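Alpha-L-arabinosidase (Xanthomonas axonopodis pv. citri, PDB 6D25) probably removes alpha-L-arabinofuranosyl side groups from arabinoxylans by hydrolysis, including internal di-substitutions, as a trimeric arabinofuranosidase of glycoside hydrolase family GH51. Local coordinates at residues T281-A286 and Q343-D348; M381-G386 and V390-Y395; F398-P403 and Q471-P476; I478-T483 and Q488-V493. One frame throughout, in Å; residues are numbered along the deposited sequence.

Contact 1: T281-A286 and Q343-D348; sequences TTFDEA and QNSLRD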
# COMPACT_ATOMS: atom_id res chain seq x y z
N THR A 281 -3.42 13.71 40.92
CA THR A 281 -3.35 14.72 41.98
C THR A 281 -3.44 14.13 43.39
O THR A 281 -2.94 14.75 44.30
CB THR A 281 -4.48 15.75 41.89
OG1 THR A 281 -5.73 15.07 41.96
CG2 THR A 281 -4.42 16.58 40.62
N THR A 282 -4.12 12.99 43.55
CA THR A 282 -4.56 12.53 44.86
C THR A 282 -4.31 11.03 44.93
O THR A 282 -4.88 10.27 44.14
CB THR A 282 -6.05 12.80 45.08
OG1 THR A 282 -6.37 14.12 44.65
CG2 THR A 282 -6.47 12.60 46.52
N PHE A 283 -3.44 10.59 45.82
CA PHE A 283 -3.10 9.20 45.86
C PHE A 283 -2.47 8.85 47.21
O PHE A 283 -1.89 9.70 47.87
CB PHE A 283 -2.15 8.82 44.72
CG PHE A 283 -0.94 9.71 44.55
CD1 PHE A 283 0.23 9.47 45.24
CD2 PHE A 283 -0.97 10.78 43.65
CE1 PHE A 283 1.32 10.30 45.05
CE2 PHE A 283 0.13 11.60 43.47
CZ PHE A 283 1.27 11.36 44.17
N ASP A 284 -2.56 7.58 47.54
CA ASP A 284 -2.01 7.06 48.78
C ASP A 284 -0.70 6.31 48.48
O ASP A 284 -0.21 6.27 47.34
CB ASP A 284 -3.04 6.19 49.50
CG ASP A 284 -3.46 4.94 48.74
OD1 ASP A 284 -2.81 4.56 47.73
OD2 ASP A 284 -4.49 4.37 49.16
N GLU A 285 -0.13 5.70 49.51
CA GLU A 285 1.19 5.10 49.37
C GLU A 285 1.11 3.89 48.43
O GLU A 285 2.09 3.63 47.72
CB GLU A 285 1.74 4.69 50.72
CG GLU A 285 3.16 4.15 50.67
CD GLU A 285 3.83 3.96 52.02
OE1 GLU A 285 3.15 4.25 53.07
OE2 GLU A 285 4.99 3.48 52.07
N ALA A 286 -0.01 3.14 48.45
CA ALA A 286 -0.19 1.99 47.53
C ALA A 286 -0.07 2.44 46.06
O ALA A 286 0.63 1.80 45.28
CB ALA A 286 -1.53 1.31 47.79
N GLN A 343 -2.07 16.39 36.02
CA GLN A 343 -1.09 17.08 36.83
C GLN A 343 0.18 16.23 36.91
O GLN A 343 0.30 15.10 36.36
CB GLN A 343 -1.66 17.45 38.23
CG GLN A 343 -2.08 18.91 38.37
CD GLN A 343 -0.90 19.87 38.33
OE1 GLN A 343 0.24 19.44 38.27
NE2 GLN A 343 -1.17 21.18 38.35
N ASN A 344 1.19 16.85 37.50
CA ASN A 344 2.57 16.40 37.47
C ASN A 344 3.12 16.63 38.88
O ASN A 344 3.28 17.80 39.29
CB ASN A 344 3.29 17.18 36.37
CG ASN A 344 4.58 16.56 35.90
OD1 ASN A 344 5.53 16.38 36.70
ND2 ASN A 344 4.65 16.36 34.59
N SER A 345 3.30 15.53 39.63
CA SER A 345 3.59 15.61 41.04
C SER A 345 5.01 15.13 41.32
O SER A 345 5.75 14.73 40.42
CB SER A 345 2.59 14.77 41.82
OG SER A 345 2.89 13.39 41.67
N LEU A 346 5.38 15.15 42.60
CA LEU A 346 6.66 14.57 43.02
C LEU A 346 6.81 13.12 42.51
O LEU A 346 7.94 12.68 42.17
CB LEU A 346 6.78 14.63 44.54
CG LEU A 346 8.08 14.09 45.13
CD1 LEU A 346 9.30 14.85 44.61
CD2 LEU A 346 8.00 14.11 46.67
N ARG A 347 5.70 12.39 42.45
CA ARG A 347 5.73 11.01 41.94
C ARG A 347 6.29 10.98 40.49
O ARG A 347 7.08 10.12 40.11
CB ARG A 347 4.32 10.43 42.01
CG ARG A 347 4.22 8.96 41.60
CD ARG A 347 2.82 8.39 41.74
NE ARG A 347 1.84 9.15 40.97
CZ ARG A 347 0.51 8.94 41.04
NH1 ARG A 347 0.03 7.88 41.68
NH2 ARG A 347 -0.31 9.82 40.50
N ASP A 348 5.85 11.94 39.69
CA ASP A 348 6.29 12.06 38.28
C ASP A 348 7.77 12.41 38.21
O ASP A 348 8.48 11.91 37.32
CB ASP A 348 5.39 13.03 37.53
CG ASP A 348 3.96 12.52 37.54
OD1 ASP A 348 3.74 11.44 36.92
OD2 ASP A 348 3.09 13.12 38.24

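Contact 2: M381-G386 and V390-Y395; sequences MILTDG and VLTPTY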
# COMPACT_ATOMS: atom_id res chain seq x y z
N MET A 381 6.59 18.94 30.57
CA MET A 381 7.57 19.82 31.16
C MET A 381 6.89 21.06 31.75
O MET A 381 7.33 21.62 32.76
CB MET A 381 8.59 20.32 30.13
CG MET A 381 9.43 19.27 29.46
SD MET A 381 10.24 18.10 30.59
CE MET A 381 9.10 16.76 30.53
N ILE A 382 5.87 21.53 31.07
CA ILE A 382 5.30 22.85 31.28
C ILE A 382 3.79 22.76 31.14
O ILE A 382 3.34 22.00 30.29
CB ILE A 382 5.88 23.86 30.25
CG1 ILE A 382 7.38 24.01 30.40
CG2 ILE A 382 5.16 25.20 30.32
CD1 ILE A 382 8.04 24.66 29.21
N LEU A 383 3.06 23.48 31.97
CA LEU A 383 1.62 23.64 31.83
C LEU A 383 1.34 25.13 31.60
O LEU A 383 1.98 25.97 32.24
CB LEU A 383 0.88 23.14 33.08
CG LEU A 383 1.25 21.72 33.53
CD1 LEU A 383 0.49 21.36 34.79
CD2 LEU A 383 0.90 20.71 32.46
N THR A 384 0.48 25.44 30.64
CA THR A 384 0.10 26.82 30.35
C THR A 384 -1.42 26.94 30.37
O THR A 384 -2.16 25.98 30.14
CB THR A 384 0.59 27.32 28.99
OG1 THR A 384 -0.14 26.67 27.96
CG2 THR A 384 2.06 27.10 28.77
N ASP A 385 -1.87 28.16 30.64
CA ASP A 385 -3.27 28.49 30.59
C ASP A 385 -3.39 29.99 30.29
O ASP A 385 -3.23 30.82 31.19
CB ASP A 385 -3.93 28.14 31.93
CG ASP A 385 -5.42 28.45 31.97
OD1 ASP A 385 -5.99 28.78 30.93
OD2 ASP A 385 -5.98 28.36 33.03
N GLY A 386 -3.57 30.31 29.02
CA GLY A 386 -3.42 31.67 28.58
C GLY A 386 -2.02 32.15 28.90
O GLY A 386 -1.07 31.41 28.67
N VAL A 390 3.54 27.24 34.23
CA VAL A 390 4.19 26.63 35.39
C VAL A 390 5.12 25.50 34.94
O VAL A 390 4.84 24.78 33.98
CB VAL A 390 3.15 26.15 36.42
CG1 VAL A 390 2.28 25.03 35.92
CG2 VAL A 390 3.79 25.71 37.71
N LEU A 391 6.26 25.41 35.59
CA LEU A 391 7.24 24.36 35.38
C LEU A 391 6.89 23.18 36.30
O LEU A 391 6.65 23.37 37.47
CB LEU A 391 8.63 24.89 35.74
CG LEU A 391 9.09 26.13 34.97
CD1 LEU A 391 10.46 26.59 35.41
CD2 LEU A 391 9.18 25.81 33.50
N THR A 392 6.89 21.98 35.76
CA THR A 392 6.47 20.80 36.53
C THR A 392 7.67 20.20 37.29
O THR A 392 8.83 20.46 36.98
CB THR A 392 5.86 19.74 35.61
OG1 THR A 392 6.90 19.24 34.76
CG2 THR A 392 4.70 20.30 34.81
N PRO A 393 7.38 19.33 38.25
CA PRO A 393 8.43 18.56 38.88
C PRO A 393 9.29 17.80 37.87
O PRO A 393 10.50 17.70 38.06
CB PRO A 393 7.70 17.61 39.84
CG PRO A 393 6.48 18.38 40.19
CD PRO A 393 6.09 19.04 38.88
N THR A 394 8.69 17.30 36.81
CA THR A 394 9.41 16.55 35.80
C THR A 394 10.42 17.45 35.09
O THR A 394 11.54 17.03 34.85
CB THR A 394 8.44 15.91 34.80
OG1 THR A 394 7.60 15.00 35.50
CG2 THR A 394 9.14 15.19 33.66
N TYR A 395 10.05 18.68 34.76
CA TYR A 395 10.96 19.67 34.19
C TYR A 395 12.23 19.77 35.02
O TYR A 395 13.35 19.80 34.47
CB TYR A 395 10.29 21.04 34.11
CG TYR A 395 11.17 22.17 33.64
CD1 TYR A 395 11.97 22.90 34.50
CD2 TYR A 395 11.21 22.51 32.29
CE1 TYR A 395 12.78 23.93 34.05
CE2 TYR A 395 12.00 23.56 31.84
CZ TYR A 395 12.78 24.28 32.72
OH TYR A 395 13.55 25.31 32.23

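Contact 3: F398-P403 and Q471-P476; sequences FALYKP and QILTAP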
# COMPACT_ATOMS: atom_id res chain seq x y z
N PHE A 398 14.65 16.95 34.44
CA PHE A 398 15.43 17.21 33.19
C PHE A 398 16.55 18.22 33.47
O PHE A 398 17.68 18.01 33.02
CB PHE A 398 14.53 17.68 32.05
CG PHE A 398 13.81 16.56 31.34
CD1 PHE A 398 12.78 15.86 31.95
CD2 PHE A 398 14.19 16.17 30.06
CE1 PHE A 398 12.14 14.83 31.29
CE2 PHE A 398 13.56 15.13 29.41
CZ PHE A 398 12.54 14.47 30.01
N ALA A 399 16.23 19.28 34.23
CA ALA A 399 17.23 20.29 34.60
C ALA A 399 18.35 19.65 35.45
O ALA A 399 19.51 19.84 35.17
CB ALA A 399 16.60 21.44 35.35
N LEU A 400 18.00 18.86 36.46
CA LEU A 400 19.01 18.26 37.36
C LEU A 400 19.94 17.34 36.58
O LEU A 400 21.10 17.25 36.92
CB LEU A 400 18.36 17.46 38.49
CG LEU A 400 17.75 18.30 39.63
CD1 LEU A 400 17.05 17.42 40.66
CD2 LEU A 400 18.76 19.22 40.31
N TYR A 401 19.41 16.62 35.59
CA TYR A 401 20.19 15.64 34.86
C TYR A 401 20.87 16.26 33.63
O TYR A 401 21.45 15.53 32.83
CB TYR A 401 19.33 14.44 34.45
CG TYR A 401 19.14 13.39 35.50
CD1 TYR A 401 18.26 13.57 36.56
CD2 TYR A 401 19.77 12.17 35.41
CE1 TYR A 401 18.05 12.59 37.53
CE2 TYR A 401 19.58 11.18 36.36
CZ TYR A 401 18.70 11.38 37.41
OH TYR A 401 18.49 10.35 38.31
N LYS A 402 20.84 17.56 33.45
CA LYS A 402 21.55 18.19 32.32
C LYS A 402 23.02 17.75 32.19
O LYS A 402 23.49 17.59 31.08
CB LYS A 402 21.58 19.71 32.44
CG LYS A 402 20.66 20.41 31.49
CD LYS A 402 20.65 21.92 31.72
CE LYS A 402 21.76 22.60 30.98
NZ LYS A 402 21.46 24.04 30.86
N PRO A 403 23.76 17.60 33.31
CA PRO A 403 25.14 17.15 33.18
C PRO A 403 25.30 15.75 32.54
O PRO A 403 26.39 15.43 32.09
CB PRO A 403 25.66 17.13 34.62
CG PRO A 403 24.77 18.13 35.36
CD PRO A 403 23.43 17.95 34.69
N GLN A 471 22.02 19.28 44.73
CA GLN A 471 20.67 19.77 44.78
C GLN A 471 19.71 18.63 45.12
O GLN A 471 19.99 17.47 44.83
CB GLN A 471 20.31 20.34 43.40
CG GLN A 471 21.10 21.57 43.01
CD GLN A 471 20.50 22.85 43.54
OE1 GLN A 471 19.37 23.26 43.22
NE2 GLN A 471 21.28 23.54 44.36
N ILE A 472 18.60 18.99 45.75
CA ILE A 472 17.58 18.03 46.16
C ILE A 472 16.23 18.50 45.62
O ILE A 472 15.90 19.67 45.73
CB ILE A 472 17.52 17.80 47.69
CG1 ILE A 472 16.45 16.76 48.03
CG2 ILE A 472 17.33 19.11 48.47
CD1 ILE A 472 16.57 16.20 49.44
N LEU A 473 15.51 17.55 45.05
CA LEU A 473 14.13 17.73 44.68
C LEU A 473 13.25 16.83 45.55
O LEU A 473 13.39 15.60 45.50
CB LEU A 473 13.97 17.39 43.20
CG LEU A 473 12.61 17.73 42.58
CD1 LEU A 473 12.38 19.26 42.61
CD2 LEU A 473 12.58 17.26 41.14
N THR A 474 12.42 17.47 46.36
CA THR A 474 11.52 16.79 47.27
C THR A 474 10.36 17.76 47.57
O THR A 474 10.27 18.86 46.98
CB THR A 474 12.25 16.28 48.53
OG1 THR A 474 11.39 15.39 49.26
CG2 THR A 474 12.71 17.38 49.45
N ALA A 475 9.50 17.34 48.45
CA ALA A 475 8.38 18.14 48.92
C ALA A 475 7.92 17.53 50.24
O ALA A 475 8.27 16.39 50.54
CB ALA A 475 7.26 18.17 47.89
N PRO A 476 7.12 18.27 51.01
CA PRO A 476 6.66 17.75 52.30
C PRO A 476 5.75 16.52 52.15
O PRO A 476 5.86 15.61 52.97
CB PRO A 476 5.92 18.94 52.95
CG PRO A 476 6.33 20.15 52.13
CD PRO A 476 6.62 19.62 50.74

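Contact 4: I478-T483 and Q488-V493; sequences IATYNT and QAVAPV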
# COMPACT_ATOMS: atom_id res chain seq x y z
N ILE A 478 4.04 13.35 49.39
CA ILE A 478 4.26 12.66 48.11
C ILE A 478 3.36 13.23 47.01
O ILE A 478 3.75 13.26 45.84
CB ILE A 478 4.10 11.13 48.24
CG1 ILE A 478 2.71 10.72 48.72
CG2 ILE A 478 5.20 10.55 49.11
CD1 ILE A 478 2.52 9.21 48.78
N ALA A 479 2.13 13.62 47.35
CA ALA A 479 1.18 14.09 46.34
C ALA A 479 1.25 15.62 46.23
O ALA A 479 0.22 16.30 46.52
CB ALA A 479 -0.21 13.65 46.72
N THR A 480 2.41 16.19 46.04
CA THR A 480 2.53 17.63 45.90
C THR A 480 2.82 17.89 44.43
O THR A 480 3.59 17.15 43.81
CB THR A 480 3.65 18.21 46.79
OG1 THR A 480 3.48 17.76 48.13
CG2 THR A 480 3.71 19.71 46.76
N TYR A 481 2.20 18.94 43.88
CA TYR A 481 2.43 19.33 42.51
C TYR A 481 2.45 20.87 42.44
O TYR A 481 2.11 21.53 43.38
CB TYR A 481 1.35 18.72 41.60
CG TYR A 481 -0.08 18.96 42.04
CD1 TYR A 481 -0.76 20.11 41.69
CD2 TYR A 481 -0.77 18.00 42.77
CE1 TYR A 481 -2.07 20.33 42.06
CE2 TYR A 481 -2.07 18.21 43.18
CZ TYR A 481 -2.74 19.36 42.79
OH TYR A 481 -4.01 19.60 43.14
N ASN A 482 2.89 21.39 41.31
CA ASN A 482 3.00 22.82 41.11
C ASN A 482 1.73 23.34 40.42
O ASN A 482 1.16 22.66 39.54
CB ASN A 482 4.24 23.14 40.28
CG ASN A 482 5.52 22.88 41.04
OD1 ASN A 482 5.52 22.95 42.27
ND2 ASN A 482 6.59 22.55 40.31
N THR A 483 1.30 24.52 40.82
CA THR A 483 0.18 25.23 40.19
C THR A 483 0.60 26.68 39.90
O THR A 483 1.61 27.16 40.39
CB THR A 483 -1.04 25.25 41.12
OG1 THR A 483 -0.65 25.95 42.30
CG2 THR A 483 -1.54 23.87 41.49
N GLN A 488 6.22 26.94 42.85
CA GLN A 488 7.48 26.31 43.30
C GLN A 488 7.20 25.43 44.52
O GLN A 488 8.07 25.25 45.35
CB GLN A 488 8.58 27.33 43.60
CG GLN A 488 8.98 28.14 42.36
CD GLN A 488 10.39 28.67 42.42
OE1 GLN A 488 10.67 29.49 43.27
NE2 GLN A 488 11.28 28.19 41.58
N ALA A 489 6.05 24.80 44.59
CA ALA A 489 5.78 23.85 45.67
C ALA A 489 6.78 22.69 45.58
O ALA A 489 7.10 22.12 46.60
CB ALA A 489 4.34 23.33 45.59
N VAL A 490 7.18 22.30 44.36
CA VAL A 490 8.14 21.21 44.15
C VAL A 490 9.24 21.78 43.26
O VAL A 490 9.01 22.00 42.08
CB VAL A 490 7.52 19.97 43.50
CG1 VAL A 490 8.50 18.80 43.46
CG2 VAL A 490 6.26 19.52 44.23
N ALA A 491 10.42 22.06 43.86
CA ALA A 491 11.49 22.70 43.06
C ALA A 491 12.82 22.48 43.76
O ALA A 491 12.86 22.38 44.97
CB ALA A 491 11.23 24.19 42.89
N PRO A 492 13.90 22.42 42.97
CA PRO A 492 15.16 21.99 43.52
C PRO A 492 15.78 23.10 44.37
O PRO A 492 15.65 24.25 44.04
CB PRO A 492 16.02 21.60 42.31
CG PRO A 492 15.42 22.33 41.16
CD PRO A 492 13.97 22.58 41.53
N VAL A 493 16.45 22.70 45.44
CA VAL A 493 17.18 23.62 46.31
C VAL A 493 18.53 22.99 46.66
O VAL A 493 18.73 21.77 46.43
CB VAL A 493 16.36 23.92 47.58
CG1 VAL A 493 15.06 24.62 47.27
CG2 VAL A 493 16.18 22.66 48.47

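Contact 1: T281-A286 and Q343-D348
Arg-347 lays its guanidinium flat on one face of the Phe-283 ring. The two planes are only 19° apart. Arg-347 CZ sits 3.7 Å from the centroid of the Phe-283 ring, which makes this a cation-pi stack as well. The group is shifted toward the CD2 side of the ring, where Phe-283 CD2 and Arg-347 NH2 are 3.4 Å apart. The arginine chain leaves the helix with CG anti to its own N (chi1 -176°), stays extended through chi2, and bends at chi3 (57°). That bend turns the guanidinium over the phenyl face, and CD adds a CH-pi contact to the same face. Phe-283 meets it from the opposite direction. The ring edge has its own neighbour: Ser-345 OG lies near the ring plane, 3.6 Å from Phe-283 CZ. Ser-345 is the N-cap of helix 346-361 and forms a capping box with Asp-348. Asp-348 OD2 takes the N-H of Ser-345 through its anti lone pair at 2.8 Å, and Ser-345 OG accepts a weak bond from Arg-347 N. Farther along, Thr-281 CG2 rests against Gln-343 CB at 3.8 Å. The two segments begin helices 285-312 and 346-361, so the contact ties together the approaches to both. No hydrogen bond crosses between them. Arg-347 NH2 is instead bonded to the carbonyl of Ser-279, and NE bonds weakly to Tyr-329 OH. These bonds and the stack probably limit rotation of the guanidinium, and its charge is probably balanced by the Ser-279 carbonyl and the aromatic face together.

Contact 2: M381-G386 and V390-Y395
Met-381 and Thr-394 meet methyl to methyl, Met-381 CE lying 3.5 Å from Thr-394 CG2. The methionine chain bends at chi2 (-51°) and chi3, which carries its sulfur past Tyr-395 and brings CE to the threonine. Its CB packs on Tyr-395 CD2. The Met-381 carbonyl is wedged between Thr-392 and Tyr-395. Met-381 O accepts Thr-392 N-H at 3.1 Å from above the carbonyl plane, and lies 3.3 Å from Tyr-395 CB. Strands 382-385 and 388-391 form a two-stranded beta hairpin that runs into helix 393-400. Leu-383 and Val-390 are its hydrogen-bonded pair, with Leu-383 N to Val-390 O at 3.0 Å and a return bond. On their face Leu-383 CB fits against Val-390 CG1. The Leu-383 and Thr-392 side chains cross at about a right angle, CG meeting CG2. The other face carries the non-hydrogen-bonded pair Ile-382 and Leu-391. These two side chains run side by side, CG1 of Ile-382 touching CD2 of Leu-391 at 4.0 Å, and both pack on Ala-85 of helix 80-88. Leu-391 CD2 sits over the centre of the Tyr-395 ring, 3.8 Å above its plane. Thr-392 OG1 caps the helix at Tyr-395 N and also bonds Ala-380 O.

Contact 3: F398-P403 and Q471-P476
Leu-400, the last residue of helix 393-400, faces Gln-471 and Leu-473 near the end of strand 468-473. The backbones stay well apart, with the closest CA atoms, those of Leu-400 and Gln-471, 7.8 Å from each other. The helix ends here, and Tyr-401 is the first residue to leave helical angles. The strand is extended, so Gln-471 and Leu-473 both direct their CB atoms toward the helix while Ile-472 points away. One leucine spans the gap. The chi1 of Leu-400 (-77°) sets CG anti to the carbonyl carbon, and the two branches then part to separate partners. CD2 goes to Gln-471, whose CB it meets at 3.6 Å, the two side chains crossing at about a right angle. CD1 goes to Leu-473, whose CB it meets at 4.0 Å. The glutamine thus contributes its aliphatic base. Leu-473 also packs on Ala-349 of helix 346-361, and the strand pairs through its backbone with strand 513-519. The contact therefore joins the helix after the last strand of the (beta/alpha)8 barrel, 366-371, to the mixed beta sheet of the accessory beta domain. This two-domain plan is as in other GH51 enzymes. No hydrogen bond links the two segments. What holds them is dispersion between methyl groups and CB atoms, which sets few demands on angle and leaves the strand's backbone bonds to its neighbouring strands.

Contact 4: I478-T483 and Q488-V493
Asn-482 grips the backbone of Val-490 with both ends of its amide. Its OD1 accepts from Val-490 N at 2.7 Å, in the carbonyl plane and on a lone pair. Its ND2 gives a straight bond to Val-490 O at 3.0 Å, with an N-H...acceptor angle of 167°. That oxygen lies almost exactly in the amide plane of Asn-482. Two bonds to one residue fix how the amide is turned. The chi1 of Asn-482 (-69°) places CG beside its own N and lets the amide reach across to the other segment. ND2 has a second acceptor in Leu-391 O, so this buried amide also ties to the end of strand 388-391. Both segments belong to the long connection between strands 468-473 and 493-494 of the mixed beta sheet, and the second segment ends by entering strand 493-494. The connection doubles back on itself, and the asparagine does the bonding here in place of regular strand pairing. Val-490 is buried as well. Its CG2 packs 3.6 Å from Thr-480 CG2, and its side chain touches Pro-393 of helix 393-400 and Leu-473. Thr-480 puts OG1 elsewhere, in a bond to Ala-477 O, which leaves CG2 for the apolar side. Ala-489 is partly exposed but still close: its CB lies 3.6 Å from Tyr-481 O and 3.9 Å from Thr-480 CG2. The CB of Tyr-481 points away from segment 488-493, and its side chain touches Thr-281 and Gln-343. The loose side begins at Gln-488, which is exposed and whose CB points away from segment 478-483.

Overall arrangement
Contacts 2 and 3 are buried and share helix 393-400, contact 2 at its start and contact 3 at its end. Contacts 1 and 4 lie farther from the chain centre and are only partly buried. Contact 2 relies on strand pairing backed by apolar packing, and contact 3 on apolar packing alone. Contact 1 uses a charged group stacked on a ring, whereas contact 4 uses a side-chain amide to bond backbone. Segment 478-483 meets contact 1 twice: Thr-480 O probably accepts from Leu-346 N, and Asn-482 O from Gln-343 NE2. Asn-344 OD1 probably bonds Thr-394 OG1 between contacts 1 and 2. Contacts 3 and 4 join where Ile-472 N probably bonds Val-493 O.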